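Local coordinates for type IV pilus secretin PilQ family protein (Vibrio cholerae, PDB 6W6M) that probably forms the outer-membrane channel through which the type IV competence pilus passes during natural transformation, as a ring of fourteen identical subunits, at residues S359-W362 with L366-D369. Residues are numbered along the deposited sequence; the frame is centred on the assembly and turned at random.
Sequences SNLW and LLAD
Leucine packing around one weak backbone hydrogen bond joins Leu361 and Trp362, at the end of helix 357-362, to Leu366 and Leu367 in the loop that runs on toward helix 374-377. The chain doubles back within a few residues, at a surface far from the centre of the subunit, in the connection between strands 352-354 and 380-382, both paired with strand 320-347 of the secretin barrel. Leu361 is the buried member. Its carbonyl oxygen O accepts the N-H of Leu367, N to O 3.4 Å and fairly straight at 161°, while CB of Leu366 sits 3.6 Å from the same Leu361 O. On the side-chain side, CB of Leu361 rests on the branch of Leu367, 3.7 Å from its CG, with the two side chains crossing at about a right angle. Farther out, CD2 of Leu361 meets CD1 of Leu366 at 3.7 Å. With CG anti to the carbonyl carbon (chi1 -64°), this Leu361 methyl is carried out to Leu366, while CB, set by the backbone, stays against Leu367. CD1 of Leu367 continues past Leu361 to the start of the next residue, 4.1 Å from Trp362 N. CG of Trp362 stands opposite its backbone N (chi1 176°), taking the indole away from the leucines to where its CD1 edge lies 4.1 Å from Asp369 O, near the ring plane; Phe372 meets this indole edge-to-face, and Pro373 also touches it. A second subunit packs Gln395 on Leu361 and Leu404 on Leu366, and its Ala393 O accepts a hydrogen bond from Asn360 ND2. With no salt bridge and a single long hydrogen bond between the segments, the turn is held chiefly by apolar contact, and two of its leucines also contribute to the subunit interface.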
ATOM      1  N   SER A 359     -31.597  27.236  64.261  1.00 97.86           N
ATOM      2  CA  SER A 359     -32.536  28.298  64.591  1.00 97.86           C
ATOM      3  C   SER A 359     -32.602  28.524  66.093  1.00 97.86           C
ATOM      4  O   SER A 359     -32.492  29.662  66.560  1.00 97.86           O
ATOM      5  CB  SER A 359     -33.916  27.960  64.033  1.00 97.86           C
ATOM      6  OG  SER A 359     -34.856  28.983  64.303  1.00 97.86           O
ATOM      7  N   ASN A 360     -32.767  27.454  66.871  1.00 96.65           N
ATOM      8  CA  ASN A 360     -32.835  27.598  68.321  1.00 96.65           C
ATOM      9  C   ASN A 360     -31.504  28.063  68.896  1.00 96.65           C
ATOM     10  O   ASN A 360     -31.472  28.746  69.922  1.00 96.65           O
ATOM     11  CB  ASN A 360     -33.256  26.283  68.969  1.00 96.65           C
ATOM     12  CG  ASN A 360     -34.696  25.937  68.703  1.00 96.65           C
ATOM     13  OD1 ASN A 360     -35.486  26.781  68.299  1.00 96.65           O
ATOM     14  ND2 ASN A 360     -35.048  24.688  68.937  1.00 96.65           N
ATOM     15  N   LEU A 361     -30.393  27.685  68.271  1.00100.93           N
ATOM     16  CA  LEU A 361     -29.107  28.161  68.769  1.00100.93           C
ATOM     17  C   LEU A 361     -28.886  29.625  68.416  1.00100.93           C
ATOM     18  O   LEU A 361     -28.083  30.307  69.058  1.00100.93           O
ATOM     19  CB  LEU A 361     -27.973  27.295  68.226  1.00100.93           C
ATOM     20  CG  LEU A 361     -27.970  25.831  68.665  1.00100.93           C
ATOM     21  CD1 LEU A 361     -26.799  25.102  68.052  1.00100.93           C
ATOM     22  CD2 LEU A 361     -27.927  25.722  70.166  1.00100.93           C
ATOM     23  N   TRP A 362     -29.575  30.129  67.390  1.00103.61           N
ATOM     24  CA  TRP A 362     -29.429  31.542  67.050  1.00103.61           C
ATOM     25  C   TRP A 362     -30.250  32.433  67.970  1.00103.61           C
ATOM     26  O   TRP A 362     -29.780  33.494  68.388  1.00103.61           O
ATOM     27  CB  TRP A 362     -29.826  31.791  65.602  1.00103.61           C
ATOM     28  CG  TRP A 362     -29.779  33.234  65.226  1.00103.61           C
ATOM     29  CD1 TRP A 362     -28.711  33.914  64.728  1.00103.61           C
ATOM     30  CD2 TRP A 362     -30.848  34.180  65.315  1.00103.61           C
ATOM     31  NE1 TRP A 362     -29.049  35.221  64.496  1.00103.61           N
ATOM     32  CE2 TRP A 362     -30.356  35.411  64.851  1.00103.61           C
ATOM     33  CE3 TRP A 362     -32.175  34.104  65.741  1.00103.61           C
ATOM     34  CZ2 TRP A 362     -31.142  36.556  64.801  1.00103.61           C
ATOM     35  CZ3 TRP A 362     -32.952  35.239  65.690  1.00103.61           C
ATOM     36  CH2 TRP A 362     -32.435  36.449  65.224  1.00103.61           C
ATOM     37  N   LEU A 366     -25.680  31.610  71.388  1.00107.53           N
ATOM     38  CA  LEU A 366     -24.737  30.517  71.181  1.00107.53           C
ATOM     39  C   LEU A 366     -24.020  30.622  69.836  1.00107.53           C
ATOM     40  O   LEU A 366     -22.792  30.514  69.771  1.00107.53           O
ATOM     41  CB  LEU A 366     -25.466  29.186  71.339  1.00107.53           C
ATOM     42  CG  LEU A 366     -25.953  29.033  72.782  1.00107.53           C
ATOM     43  CD1 LEU A 366     -26.808  27.807  72.978  1.00107.53           C
ATOM     44  CD2 LEU A 366     -24.772  28.991  73.715  1.00107.53           C
ATOM     45  N   LEU A 367     -24.760  30.823  68.751  1.00109.98           N
ATOM     46  CA  LEU A 367     -24.118  30.922  67.443  1.00109.98           C
ATOM     47  C   LEU A 367     -23.376  32.243  67.302  1.00109.98           C
ATOM     48  O   LEU A 367     -23.764  33.259  67.883  1.00109.98           O
ATOM     49  CB  LEU A 367     -25.141  30.786  66.317  1.00109.98           C
ATOM     50  CG  LEU A 367     -25.815  29.429  66.127  1.00109.98           C
ATOM     51  CD1 LEU A 367     -26.492  29.372  64.770  1.00109.98           C
ATOM     52  CD2 LEU A 367     -24.820  28.295  66.288  1.00109.98           C
ATOM     53  N   ALA A 368     -22.305  32.230  66.509  1.00116.09           N
ATOM     54  CA  ALA A 368     -21.499  33.434  66.340  1.00116.09           C
ATOM     55  C   ALA A 368     -22.101  34.376  65.302  1.00116.09           C
ATOM     56  O   ALA A 368     -22.489  35.504  65.624  1.00116.09           O
ATOM     57  CB  ALA A 368     -20.068  33.056  65.950  1.00116.09           C
ATOM     58  N   ASP A 369     -22.190  33.930  64.053  1.00119.72           N
ATOM     59  CA  ASP A 369     -22.646  34.797  62.976  1.00119.72           C
ATOM     60  C   ASP A 369     -24.151  34.997  63.071  1.00119.72           C
ATOM     61  O   ASP A 369     -24.913  34.027  63.075  1.00119.72           O
ATOM     62  CB  ASP A 369     -22.276  34.204  61.617  1.00119.72           C
ATOM     63  CG  ASP A 369     -22.572  35.149  60.468  1.00119.72           C
ATOM     64  OD1 ASP A 369     -22.682  36.368  60.713  1.00119.72           O
ATOM     65  OD2 ASP A 369     -22.704  34.673  59.321  1.00119.72           O
TER